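Local coordinates for protein triacylglycerol lipase (Clostridium botulinum, PDB 5AH1) that hydrolyses ester bonds as a zinc-binding alpha/beta-hydrolase of the triacylglycerol lipase class, and also cleaves synthetic polyesters, at residues 272-277 with 294-299; 58-63 with 444-449; 134-139 with 211-216; 230-235 with 315-320; 347-350 with 356-359. All blocks are in the same frame, centred on the assembly; numbering follows the deposited sequence.

Contact 1: 272-277 with 294-299; sequences DQWGLK and SNIWNS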
# COMPACT_ATOMS: atom_id res chain seq x y z
N ASP A 272 9.58 -13.71 -9.40
CA ASP A 272 10.68 -14.08 -10.27
C ASP A 272 12.01 -14.19 -9.51
O ASP A 272 12.81 -15.09 -9.77
CB ASP A 272 10.88 -13.04 -11.38
CG ASP A 272 9.64 -12.80 -12.22
OD1 ASP A 272 8.51 -12.79 -11.69
OD2 ASP A 272 9.81 -12.60 -13.44
N GLN A 273 12.24 -13.26 -8.59
CA GLN A 273 13.55 -13.16 -7.94
C GLN A 273 13.83 -14.35 -7.04
O GLN A 273 14.98 -14.65 -6.77
CB GLN A 273 13.71 -11.83 -7.19
CG GLN A 273 12.99 -11.71 -5.84
CD GLN A 273 11.53 -11.34 -5.98
OE1 GLN A 273 10.82 -11.81 -6.87
NE2 GLN A 273 11.07 -10.48 -5.08
N TRP A 274 12.76 -15.00 -6.59
CA TRP A 274 12.82 -16.18 -5.74
C TRP A 274 12.78 -17.49 -6.51
O TRP A 274 12.71 -18.54 -5.90
CB TRP A 274 11.66 -16.15 -4.74
CG TRP A 274 11.73 -15.03 -3.74
CD1 TRP A 274 10.95 -13.91 -3.70
CD2 TRP A 274 12.63 -14.93 -2.63
NE1 TRP A 274 11.31 -13.11 -2.64
CE2 TRP A 274 12.33 -13.73 -1.95
CE3 TRP A 274 13.65 -15.75 -2.13
CZ2 TRP A 274 13.02 -13.32 -0.83
CZ3 TRP A 274 14.33 -15.35 -1.01
CH2 TRP A 274 14.00 -14.14 -0.36
N GLY A 275 12.82 -17.44 -7.84
CA GLY A 275 12.73 -18.65 -8.63
C GLY A 275 11.32 -19.22 -8.62
O GLY A 275 11.15 -20.42 -8.82
N LEU A 276 10.33 -18.36 -8.41
CA LEU A 276 8.94 -18.78 -8.33
C LEU A 276 8.07 -18.24 -9.48
O LEU A 276 6.89 -18.01 -9.29
CB LEU A 276 8.35 -18.41 -6.96
CG LEU A 276 8.94 -19.20 -5.78
CD1 LEU A 276 8.44 -18.64 -4.47
CD2 LEU A 276 8.62 -20.69 -5.90
N LYS A 277 8.63 -18.14 -10.68
CA LYS A 277 7.80 -17.90 -11.86
C LYS A 277 6.91 -19.11 -12.13
O LYS A 277 7.28 -20.24 -11.83
CB LYS A 277 8.67 -17.64 -13.09
CG LYS A 277 9.49 -16.39 -12.95
CD LYS A 277 10.49 -16.23 -14.09
CE LYS A 277 9.84 -15.83 -15.38
NZ LYS A 277 10.84 -15.20 -16.28
N SER A 294 5.37 -22.91 -0.64
CA SER A 294 6.78 -22.54 -0.61
C SER A 294 7.29 -22.31 0.80
O SER A 294 6.56 -21.82 1.67
CB SER A 294 6.99 -21.25 -1.41
OG SER A 294 8.34 -20.79 -1.32
N ASN A 295 8.57 -22.62 1.01
CA ASN A 295 9.23 -22.33 2.27
C ASN A 295 9.39 -20.84 2.53
O ASN A 295 9.74 -20.43 3.64
CB ASN A 295 10.60 -23.02 2.35
CG ASN A 295 11.59 -22.50 1.32
OD1 ASN A 295 11.20 -22.17 0.20
ND2 ASN A 295 12.87 -22.43 1.70
N ILE A 296 9.16 -20.03 1.51
CA ILE A 296 9.39 -18.60 1.62
C ILE A 296 8.63 -17.96 2.80
O ILE A 296 9.12 -17.04 3.45
CB ILE A 296 9.07 -17.90 0.27
CG1 ILE A 296 9.72 -16.54 0.22
CG2 ILE A 296 7.57 -17.82 0.02
CD1 ILE A 296 9.64 -15.91 -1.15
N TRP A 297 7.44 -18.47 3.08
CA TRP A 297 6.54 -17.84 4.04
C TRP A 297 6.99 -17.94 5.48
O TRP A 297 6.48 -17.19 6.32
CB TRP A 297 5.12 -18.38 3.88
CG TRP A 297 4.66 -18.20 2.47
CD1 TRP A 297 4.43 -19.18 1.56
CD2 TRP A 297 4.46 -16.97 1.79
NE1 TRP A 297 4.08 -18.64 0.36
CE2 TRP A 297 4.09 -17.28 0.47
CE3 TRP A 297 4.55 -15.63 2.18
CZ2 TRP A 297 3.81 -16.30 -0.47
CZ3 TRP A 297 4.27 -14.66 1.25
CH2 TRP A 297 3.90 -15.00 -0.06
N ASN A 298 7.90 -18.86 5.81
CA ASN A 298 8.44 -18.92 7.16
C ASN A 298 9.95 -18.96 7.22
O ASN A 298 10.50 -19.30 8.27
CB ASN A 298 7.82 -20.10 7.94
CG ASN A 298 8.23 -21.44 7.40
OD1 ASN A 298 8.88 -21.54 6.35
ND2 ASN A 298 7.86 -22.51 8.12
N SER A 299 10.63 -18.62 6.12
CA SER A 299 12.08 -18.84 6.03
C SER A 299 12.90 -17.61 5.66
O SER A 299 14.11 -17.69 5.49
CB SER A 299 12.39 -19.94 5.03
OG SER A 299 11.81 -21.17 5.46
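Trp-274 belongs to the second shell of the zinc site, and its contact with Ile-296 ties the loop before helix 284-292 to the short helix 296-299. The evidence for this placement is the ring's position: its side chain lies about 5 Å from the zinc ion, meets the ring of the zinc ligand His-156 edge-to-face and touches the ligand Asp-302. Its neighbour Gln-273 donates from NE2 to OD2 of a third ligand, Asp-130.

Across the contact a single methyl does most of the work. Ile-296 CD1 sits over one face of the indole, 3.3 Å from the centroid of the five-membered ring of Trp-274 and only 4° off its normal, a CH-pi contact. The closest atom pair is Ile-296 CD1 with Trp-274 CG at 3.4 Å, so the packing is tight. The side chains cross at about a right angle. Ile-296 gains its reach from an extended chain, with CG1 anti to the backbone N (chi1 -161°) and CD1 prolonging that line.

Leu-276 adds a smaller patch, its CD1 lying 3.8 Å from Ser-294 OG and 4.5 Å from Ile-296 CD1. Ser-294 OG also accepts from Ile-296 N, 3.0 Å away at an N-H...O angle of 167°, a nearly straight capping bond at the turn into the helix.

The chemistry implies a division of labour: the serine should steady the backbone that carries Ile-296, and the methyl then backs one face of a tryptophan that itself borders the metal ligands.

Contact 2: 58-63 with 444-449; sequences LKFPVE and ASFLSN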
# COMPACT_ATOMS: atom_id res chain seq x y z
N LEU A 58 -17.74 10.05 -1.67
CA LEU A 58 -16.89 10.41 -0.55
C LEU A 58 -16.50 11.87 -0.72
O LEU A 58 -16.15 12.29 -1.82
CB LEU A 58 -15.63 9.52 -0.53
CG LEU A 58 -14.85 9.52 0.78
CD1 LEU A 58 -15.66 8.84 1.88
CD2 LEU A 58 -13.51 8.81 0.59
N LYS A 59 -16.55 12.63 0.37
CA LYS A 59 -16.26 14.06 0.33
C LYS A 59 -14.87 14.38 0.85
O LYS A 59 -14.50 14.02 1.98
CB LYS A 59 -17.30 14.83 1.13
CG LYS A 59 -18.70 14.66 0.59
CD LYS A 59 -19.71 15.43 1.42
CE LYS A 59 -21.11 15.35 0.83
NZ LYS A 59 -21.98 16.45 1.36
N PHE A 60 -14.08 15.06 0.02
CA PHE A 60 -12.76 15.46 0.44
C PHE A 60 -12.95 16.52 1.53
O PHE A 60 -13.77 17.43 1.37
CB PHE A 60 -11.94 15.96 -0.74
CG PHE A 60 -10.51 16.18 -0.41
CD1 PHE A 60 -9.63 15.10 -0.40
CD2 PHE A 60 -10.03 17.43 -0.06
CE1 PHE A 60 -8.31 15.26 -0.05
CE2 PHE A 60 -8.70 17.60 0.29
CZ PHE A 60 -7.84 16.52 0.28
N PRO A 61 -12.24 16.41 2.65
CA PRO A 61 -12.68 17.15 3.85
C PRO A 61 -12.21 18.60 3.99
O PRO A 61 -12.79 19.31 4.79
CB PRO A 61 -12.10 16.32 4.99
CG PRO A 61 -10.86 15.75 4.40
CD PRO A 61 -11.22 15.40 2.99
N VAL A 62 -11.18 19.02 3.25
CA VAL A 62 -10.60 20.34 3.49
C VAL A 62 -10.26 21.02 2.18
O VAL A 62 -10.10 20.39 1.14
CB VAL A 62 -9.32 20.26 4.37
CG1 VAL A 62 -9.64 19.65 5.72
CG2 VAL A 62 -8.24 19.44 3.68
N GLU A 63 -10.20 22.34 2.25
CA GLU A 63 -9.61 23.14 1.18
C GLU A 63 -8.13 23.31 1.47
O GLU A 63 -7.68 23.23 2.62
CB GLU A 63 -10.30 24.51 1.08
CG GLU A 63 -11.72 24.47 0.50
CD GLU A 63 -11.76 24.16 -1.00
OE1 GLU A 63 -11.00 24.79 -1.78
OE2 GLU A 63 -12.56 23.28 -1.40
N ALA A 444 -6.04 15.54 -5.88
CA ALA A 444 -5.05 15.91 -6.89
C ALA A 444 -4.96 17.43 -6.97
O ALA A 444 -3.86 17.97 -7.06
CB ALA A 444 -5.41 15.33 -8.25
N SER A 445 -6.10 18.10 -6.97
CA SER A 445 -6.12 19.56 -6.98
C SER A 445 -5.37 20.11 -5.75
O SER A 445 -4.53 21.01 -5.86
CB SER A 445 -7.55 20.10 -7.00
OG SER A 445 -8.20 19.80 -8.23
N PHE A 446 -5.66 19.54 -4.58
CA PHE A 446 -5.01 19.93 -3.34
C PHE A 446 -3.49 19.83 -3.50
O PHE A 446 -2.77 20.79 -3.22
CB PHE A 446 -5.55 19.04 -2.20
CG PHE A 446 -4.97 19.32 -0.83
CD1 PHE A 446 -3.76 18.77 -0.44
CD2 PHE A 446 -5.68 20.08 0.09
CE1 PHE A 446 -3.24 19.00 0.83
CE2 PHE A 446 -5.16 20.30 1.36
CZ PHE A 446 -3.95 19.76 1.73
N LEU A 447 -3.00 18.68 -3.96
CA LEU A 447 -1.57 18.46 -4.08
C LEU A 447 -0.89 19.43 -5.06
O LEU A 447 0.29 19.79 -4.89
CB LEU A 447 -1.29 17.01 -4.50
CG LEU A 447 -1.65 15.94 -3.46
CD1 LEU A 447 -1.51 14.55 -4.08
CD2 LEU A 447 -0.79 16.04 -2.21
N SER A 448 -1.62 19.87 -6.08
CA SER A 448 -1.07 20.80 -7.07
C SER A 448 -0.73 22.18 -6.49
O SER A 448 0.01 22.95 -7.11
CB SER A 448 -2.05 20.98 -8.24
OG SER A 448 -3.07 21.92 -7.94
N ASN A 449 -1.24 22.49 -5.30
CA ASN A 449 -0.95 23.77 -4.66
C ASN A 449 0.37 23.77 -3.89
O ASN A 449 0.84 24.83 -3.52
CB ASN A 449 -2.05 24.18 -3.71
CG ASN A 449 -3.35 24.41 -4.39
OD1 ASN A 449 -3.53 25.38 -5.14
ND2 ASN A 449 -4.30 23.53 -4.14
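The carbonyl oxygen of Phe-446, whose ring meets Phe-60, Val-62 and Glu-63, is gripped twice by one residue. Asn-449 donates to Phe-446 O from its backbone N at 3.1 Å and from its side-chain ND2 at 3.3 Å. Both donors arrive from the same face of the carbonyl, ND2 from above the plane with a C=O...N angle of 108°, off the lone pair. A shorter bond lies one residue earlier: Ser-448 OG donates to Ser-445 O over 2.7 Å, in the carbonyl plane and on a lone pair.

The contact itself is aromatic and apolar. The rings of Phe-60 and Phe-446 have centroids 5.7 Å apart and planes at 55°, an oblique pairing. Phe-446 CD2 comes in at the edge of the Phe-60 ring, 3.9 Å from Phe-60 CE2. With CG anti to the backbone N (chi1 -180°), Phe-446 extends from helix 437-448 toward the 58-63 segment. Val-62 CG2 reaches Phe-446 CE2 at 4.0 Å, while Glu-63 O lies at the edge of the same ring, near its plane.

Further rings join in: Phe-64 meets Phe-446 edge-to-face, Trp-439 meets Phe-60 in the same way, and Tyr-443 and Trp-331 also touch Phe-60. The loop preceding strand 80-83 is thus packed against helix 437-448 by an aromatic cluster. Its cohesion is chiefly apolar, whereas the polar bonds stay local to the end of the helix.

Contact 3: 134-139 with 211-216; sequences ELYAYI and SPLFEG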
# COMPACT_ATOMS: atom_id res chain seq x y z
N GLU A 134 11.50 -2.34 -7.54
CA GLU A 134 10.60 -2.54 -8.67
C GLU A 134 9.94 -1.22 -9.07
O GLU A 134 9.81 -0.93 -10.26
CB GLU A 134 9.58 -3.61 -8.33
CG GLU A 134 10.24 -4.98 -8.16
CD GLU A 134 9.42 -5.95 -7.34
OE1 GLU A 134 8.27 -5.65 -6.97
OE2 GLU A 134 9.94 -7.06 -7.06
N LEU A 135 9.52 -0.43 -8.09
CA LEU A 135 8.89 0.85 -8.35
C LEU A 135 9.83 1.82 -9.08
O LEU A 135 9.44 2.50 -10.04
CB LEU A 135 8.41 1.46 -7.03
CG LEU A 135 7.71 2.81 -7.11
CD1 LEU A 135 6.54 2.77 -8.07
CD2 LEU A 135 7.27 3.22 -5.71
N TYR A 136 11.09 1.86 -8.64
CA TYR A 136 12.12 2.63 -9.33
C TYR A 136 12.19 2.27 -10.81
O TYR A 136 12.09 3.14 -11.68
CB TYR A 136 13.47 2.44 -8.62
CG TYR A 136 14.62 3.06 -9.35
CD1 TYR A 136 14.92 4.41 -9.21
CD2 TYR A 136 15.41 2.31 -10.19
CE1 TYR A 136 15.98 4.98 -9.90
CE2 TYR A 136 16.46 2.86 -10.89
CZ TYR A 136 16.73 4.21 -10.75
OH TYR A 136 17.79 4.76 -11.44
N ALA A 137 12.31 0.99 -11.11
CA ALA A 137 12.41 0.55 -12.50
C ALA A 137 11.12 0.79 -13.26
O ALA A 137 11.15 1.10 -14.46
CB ALA A 137 12.79 -0.91 -12.56
N TYR A 138 9.99 0.64 -12.59
CA TYR A 138 8.70 0.83 -13.25
C TYR A 138 8.55 2.27 -13.73
O TYR A 138 7.94 2.53 -14.77
CB TYR A 138 7.53 0.47 -12.31
CG TYR A 138 6.28 0.14 -13.07
CD1 TYR A 138 5.42 1.13 -13.49
CD2 TYR A 138 6.01 -1.16 -13.46
CE1 TYR A 138 4.30 0.85 -14.24
CE2 TYR A 138 4.89 -1.46 -14.22
CZ TYR A 138 4.04 -0.45 -14.60
OH TYR A 138 2.94 -0.73 -15.37
N ILE A 139 9.10 3.20 -12.95
CA ILE A 139 9.03 4.62 -13.30
C ILE A 139 10.07 5.03 -14.34
O ILE A 139 9.72 5.62 -15.37
CB ILE A 139 9.19 5.50 -12.01
CG1 ILE A 139 8.00 5.28 -11.07
CG2 ILE A 139 9.30 6.97 -12.36
CD1 ILE A 139 8.18 5.88 -9.68
N SER A 211 22.96 0.05 -8.95
CA SER A 211 21.78 0.81 -9.36
C SER A 211 21.89 2.25 -8.86
O SER A 211 22.22 2.47 -7.70
CB SER A 211 20.51 0.21 -8.76
OG SER A 211 19.40 1.01 -9.12
N PRO A 212 21.55 3.23 -9.72
CA PRO A 212 21.55 4.62 -9.24
C PRO A 212 20.67 4.81 -8.00
O PRO A 212 20.93 5.71 -7.19
CB PRO A 212 21.00 5.40 -10.43
CG PRO A 212 21.45 4.59 -11.64
CD PRO A 212 21.34 3.14 -11.18
N LEU A 213 19.63 3.99 -7.86
CA LEU A 213 18.74 4.07 -6.71
C LEU A 213 19.52 4.09 -5.40
O LEU A 213 19.16 4.78 -4.45
CB LEU A 213 17.73 2.92 -6.71
CG LEU A 213 16.78 2.86 -5.50
CD1 LEU A 213 15.98 4.17 -5.38
CD2 LEU A 213 15.86 1.66 -5.59
N PHE A 214 20.58 3.30 -5.32
CA PHE A 214 21.27 3.11 -4.05
C PHE A 214 22.34 4.16 -3.76
O PHE A 214 22.94 4.12 -2.69
CB PHE A 214 21.88 1.70 -3.99
CG PHE A 214 20.88 0.60 -4.22
CD1 PHE A 214 19.70 0.54 -3.49
CD2 PHE A 214 21.10 -0.37 -5.19
CE1 PHE A 214 18.77 -0.44 -3.71
CE2 PHE A 214 20.16 -1.36 -5.41
CZ PHE A 214 19.00 -1.39 -4.68
N GLU A 215 22.57 5.10 -4.68
CA GLU A 215 23.67 6.05 -4.49
C GLU A 215 23.27 7.29 -3.68
O GLU A 215 24.14 7.93 -3.12
CB GLU A 215 24.31 6.39 -5.84
CG GLU A 215 24.99 5.18 -6.49
CD GLU A 215 25.77 5.51 -7.77
OE1 GLU A 215 25.17 6.02 -8.74
OE2 GLU A 215 26.99 5.24 -7.82
N GLY A 216 21.98 7.55 -3.57
CA GLY A 216 21.49 8.74 -2.90
C GLY A 216 21.58 10.00 -3.73
O GLY A 216 22.06 9.98 -4.86
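Helix 128-140 presents Tyr-136 to a tight turn at 211-216, with the CA atoms of Tyr-136 and Leu-213 7.3 Å apart. Each backbone is held internally: Tyr-138 N donates to Glu-134 O on the helix, while Phe-214 N donates to Ser-211 O and Glu-215 N to Pro-212 O in the turn.

The flat group at the centre is the Tyr-136 ring. Leu-213 CB lies over the middle of one face, 4.0 Å from the centroid and 8° off the ring normal, a clear CH-pi contact. The two side chains slide past each other in opposite directions, so that Leu-213 CD2 packs back against Tyr-136 CB at 3.9 Å while the phenol continues beyond the leucine. Tyr-136 attains this course with CG anti to the backbone N (chi1 173°). Its outer end meets Pro-212 crosswise, OH lying 3.4 Å from Pro-212 CB. Ser-211 OG approaches the ring obliquely, 3.9 Å from Tyr-136 CE2.

That same hydroxyl accepts from Leu-213 N at 3.2 Å with an N-H...O angle of 147°, a moderately bent bond that sets the backbone carrying the leucine. Helix 183-197 completes the packing, since its Leu-191 touches Tyr-136 and its Leu-194 and Leu-195 touch Leu-213.

The turn at Ser-211 is therefore an ST turn, and the layout suits an alpha/beta-hydrolase: a helix that follows edge strand 117-120 of the parallel sheet packs, through one tyrosine, on the loop leading into the central strand 221-227.

Contact 4: 230-235 with 315-320; sequences PNDGTT and ELNTWV
A type I beta turn from Pro-230 to Gly-233, closed by Gly-233 N donating to Pro-230 O at 2.9 Å, faces residues 315-317 of helix 310-317, with the CA atoms of Asp-232 and Asn-317 7.9 Å apart. In the alpha/beta-hydrolase fold this turn follows strand 221-227, next to the sheet strand 176-181 whose end carries a GxSxG sequence consistent with a nucleophile elbow.

Asn-317 makes the link. Its ND2 donates to the carbonyl oxygen of Asn-231 over 3.0 Å, with an N-H...O angle of 155°. The oxygen lies in the amide plane of Asn-317, while the donor is slightly tilted from the carbonyl plane of Asn-231. With CG anti to the carbonyl carbon (chi1 -66°), Asn-317 points its amide at the turn. The same ND2 group also donates to Leu-397 O.

All three touching residues are buried, and their polar ends are well supplied with partners. Arg-189, on helix 183-197, ties the two asparagines together by donating from NH1 to Asn-231 OD1 and from NH2 to Asn-317 OD1. Asp-232 forms a salt bridge through OD2 with Lys-396, and its OD1 accepts from Leu-397 N. These bonds should fix the rotation of the Asn-317 amide and hold the carboxylate in place.

The aspartate comes close to the amide as well: the side chains cross at about a right angle, their flat groups are turned 66° apart, and Asp-232 OD1 stands 3.1 Å from Asn-317 ND2.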
# COMPACT_ATOMS: atom_id res chain seq x y z
N PRO A 230 -0.23 0.46 6.81
CA PRO A 230 0.32 -0.06 8.07
C PRO A 230 1.69 0.55 8.36
O PRO A 230 2.72 -0.10 8.28
CB PRO A 230 0.42 -1.55 7.82
CG PRO A 230 0.69 -1.65 6.34
CD PRO A 230 -0.13 -0.54 5.72
N ASN A 231 1.72 1.84 8.67
CA ASN A 231 2.98 2.50 8.93
C ASN A 231 3.70 1.95 10.17
O ASN A 231 4.93 1.99 10.25
CB ASN A 231 2.81 4.02 9.03
CG ASN A 231 2.66 4.70 7.67
OD1 ASN A 231 3.51 4.54 6.79
ND2 ASN A 231 1.60 5.49 7.50
N ASP A 232 2.92 1.40 11.10
CA ASP A 232 3.43 0.64 12.24
C ASP A 232 3.04 -0.84 12.15
O ASP A 232 3.04 -1.53 13.16
CB ASP A 232 2.94 1.23 13.56
CG ASP A 232 3.59 2.54 13.90
OD1 ASP A 232 4.78 2.75 13.56
OD2 ASP A 232 2.91 3.37 14.55
N GLY A 233 2.77 -1.34 10.95
CA GLY A 233 2.36 -2.72 10.78
C GLY A 233 0.88 -2.93 11.02
O GLY A 233 0.13 -2.00 11.34
N THR A 234 0.44 -4.16 10.86
CA THR A 234 -0.89 -4.55 11.21
C THR A 234 -0.84 -5.83 12.02
O THR A 234 -0.14 -6.78 11.67
CB THR A 234 -1.80 -4.76 9.97
OG1 THR A 234 -2.99 -5.39 10.43
CG2 THR A 234 -1.13 -5.61 8.87
N THR A 235 -1.62 -5.86 13.10
CA THR A 235 -1.66 -7.06 13.93
C THR A 235 -2.38 -8.21 13.24
O THR A 235 -2.30 -9.34 13.71
CB THR A 235 -2.25 -6.79 15.32
OG1 THR A 235 -3.62 -6.41 15.22
CG2 THR A 235 -1.44 -5.74 16.07
N GLU A 315 10.96 -2.34 12.23
CA GLU A 315 12.30 -2.42 11.65
C GLU A 315 12.47 -1.47 10.44
O GLU A 315 13.49 -0.79 10.33
CB GLU A 315 12.65 -3.85 11.25
CG GLU A 315 14.09 -3.98 10.76
CD GLU A 315 14.49 -5.38 10.30
OE1 GLU A 315 13.60 -6.21 10.06
OE2 GLU A 315 15.70 -5.63 10.14
N LEU A 316 11.50 -1.46 9.54
CA LEU A 316 11.51 -0.53 8.41
C LEU A 316 11.63 0.91 8.89
O LEU A 316 12.42 1.69 8.37
CB LEU A 316 10.26 -0.72 7.56
CG LEU A 316 10.28 0.03 6.21
CD1 LEU A 316 11.16 -0.72 5.21
CD2 LEU A 316 8.89 0.24 5.66
N ASN A 317 10.88 1.23 9.94
CA ASN A 317 10.85 2.58 10.46
C ASN A 317 12.18 3.04 11.02
O ASN A 317 12.42 4.25 11.12
CB ASN A 317 9.78 2.69 11.53
CG ASN A 317 8.38 2.51 10.99
OD1 ASN A 317 8.16 2.55 9.78
ND2 ASN A 317 7.41 2.38 11.90
N THR A 318 13.04 2.11 11.45
CA THR A 318 14.31 2.50 12.01
C THR A 318 15.28 3.09 10.98
O THR A 318 16.28 3.69 11.36
CB THR A 318 15.01 1.36 12.78
OG1 THR A 318 15.40 0.35 11.85
CG2 THR A 318 14.12 0.82 13.88
N TRP A 319 14.96 2.97 9.69
CA TRP A 319 15.81 3.58 8.66
C TRP A 319 15.04 4.34 7.58
O TRP A 319 15.64 5.16 6.88
CB TRP A 319 16.75 2.55 8.03
CG TRP A 319 16.08 1.52 7.16
CD1 TRP A 319 15.43 0.39 7.56
CD2 TRP A 319 16.00 1.55 5.72
NE1 TRP A 319 14.94 -0.28 6.46
CE2 TRP A 319 15.29 0.40 5.32
CE3 TRP A 319 16.46 2.43 4.74
CZ2 TRP A 319 15.02 0.13 3.98
CZ3 TRP A 319 16.21 2.14 3.42
CH2 TRP A 319 15.49 1.02 3.04
N VAL A 320 13.74 4.10 7.44
CA VAL A 320 12.96 4.80 6.44
C VAL A 320 12.31 6.02 7.10
O VAL A 320 11.28 5.91 7.76
CB VAL A 320 11.91 3.87 5.77
CG1 VAL A 320 11.03 4.63 4.81
CG2 VAL A 320 12.61 2.74 5.04

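Contact 5: 347-350 with 356-359; sequences AQIG and FYPT
Of residues 356-359, it is Tyr-357 that meets Ala-347 and Ile-349, since the ring of the preceding Phe-356 leads away, toward Val-386, Met-427 and Tyr-248. At Tyr-357 helix 357-363 begins, and CG stands anti to the carbonyl carbon (chi1 -71°), which lets the phenol run alongside the 347-350 segment, in roughly its chain direction. Ala-347 CB touches the near part of the ring, 3.6 Å from Tyr-357 CD1, and approaches obliquely. Farther out, the Ile-349 side chain crosses the phenol at about a right angle, its CD1 3.4 Å from Tyr-357 OH and 3.6 Å from Tyr-357 CZ; the isoleucine is modelled in two conformers, so this part holds for one of them.

The hydroxyl also has a polar tether. A water lies 2.7 Å from Tyr-357 OH and accepts from Gly-350 N at 2.8 Å, bridging the end of the phenol to the backbone just before Pro-351, a ligand of a potassium ion. At phi 121° and psi -74° a CB on residue 350 would collide with the carbonyl oxygen of Ile-349, which accounts for the glycine.

Pro-358, next in sequence, packs on Pro-31, and Thr-359 turns its side chain to Tyr-248. The tyrosine thus joins the first turn of helix 357-363 to the loop leaving strand 345-347, which pairs antiparallel with 336-338. Asn-361 OD1, one turn farther along the helix, accepts from Ala-347 N, while helix 242-257 covers the side of Phe-356 and Thr-359.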
# COMPACT_ATOMS: atom_id res chain seq x y z
N ALA A 347 -16.69 -5.15 13.74
CA ALA A 347 -17.11 -4.57 12.47
C ALA A 347 -18.41 -3.78 12.59
O ALA A 347 -19.35 -4.23 13.25
CB ALA A 347 -17.30 -5.67 11.46
N GLN A 348 -18.45 -2.61 11.96
CA GLN A 348 -19.70 -1.89 11.73
C GLN A 348 -20.45 -2.56 10.59
O GLN A 348 -19.95 -2.67 9.48
CB GLN A 348 -19.46 -0.44 11.33
CG GLN A 348 -18.80 0.45 12.37
CD GLN A 348 -18.47 1.82 11.80
OE1 GLN A 348 -17.36 2.07 11.36
NE2 GLN A 348 -19.46 2.69 11.77
N ILE A 349 -21.68 -2.98 10.87
CA ILE A 349 -22.52 -3.61 9.86
C ILE A 349 -23.03 -2.53 8.91
O ILE A 349 -23.70 -1.59 9.33
CB ILE A 349 -23.70 -4.35 10.52
CG1 ILE A 349 -23.19 -5.30 11.60
CG2 ILE A 349 -24.52 -5.10 9.47
CD1 ILE A 349 -22.15 -6.30 11.12
N GLY A 350 -22.71 -2.69 7.63
CA GLY A 350 -23.02 -1.69 6.62
C GLY A 350 -21.71 -1.25 5.99
O GLY A 350 -21.38 -1.66 4.87
N PHE A 356 -14.40 -8.98 5.71
CA PHE A 356 -13.49 -8.47 6.74
C PHE A 356 -14.07 -8.61 8.15
O PHE A 356 -13.48 -8.15 9.11
CB PHE A 356 -13.16 -6.99 6.50
CG PHE A 356 -12.39 -6.71 5.24
CD1 PHE A 356 -11.37 -7.54 4.83
CD2 PHE A 356 -12.70 -5.60 4.47
CE1 PHE A 356 -10.66 -7.27 3.67
CE2 PHE A 356 -12.00 -5.32 3.31
CZ PHE A 356 -10.98 -6.16 2.91
N TYR A 357 -15.24 -9.22 8.30
CA TYR A 357 -15.75 -9.42 9.66
C TYR A 357 -14.76 -10.20 10.54
O TYR A 357 -14.46 -9.77 11.65
CB TYR A 357 -17.10 -10.13 9.66
CG TYR A 357 -18.30 -9.34 9.17
CD1 TYR A 357 -18.24 -7.98 8.89
CD2 TYR A 357 -19.53 -9.98 9.01
CE1 TYR A 357 -19.36 -7.29 8.45
CE2 TYR A 357 -20.64 -9.30 8.57
CZ TYR A 357 -20.56 -7.97 8.31
OH TYR A 357 -21.70 -7.31 7.87
N PRO A 358 -14.23 -11.33 10.06
CA PRO A 358 -13.37 -12.08 10.99
C PRO A 358 -12.03 -11.39 11.25
O PRO A 358 -11.50 -11.46 12.36
CB PRO A 358 -13.17 -13.42 10.29
CG PRO A 358 -13.46 -13.17 8.87
CD PRO A 358 -14.50 -12.08 8.83
N THR A 359 -11.49 -10.73 10.23
CA THR A 359 -10.21 -10.05 10.37
C THR A 359 -10.36 -8.84 11.30
O THR A 359 -9.53 -8.63 12.19
CB THR A 359 -9.65 -9.65 9.00
OG1 THR A 359 -10.64 -8.92 8.28
CG2 THR A 359 -9.26 -10.89 8.20
O HOH W 1 -21.55 -5.03 6.51

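Overall arrangement
Contact 4 is the buried one, about 12 Å from the chain centre to its own centre; the others are partly buried and lie 18 to 21 Å out. The chemistry differs accordingly: contact 4 depends on amide, carbonyl and charged groups, whereas contacts 1, 2, 3 and 5 rest on aromatic rings meeting alkyl groups or other rings, and contact 5 adds a water bridge. Helix 183-197 serves both contacts 3 and 4. Contacts 1 and 3 touch, Gln-273 NE2 lying 4.1 Å from Glu-134 OE2, and contact 1 borders the zinc ligands. Contact 2 joins the most distant parts of sequence, on the other side of the chain centre from contact 1; contact 5 spans the fewest residues.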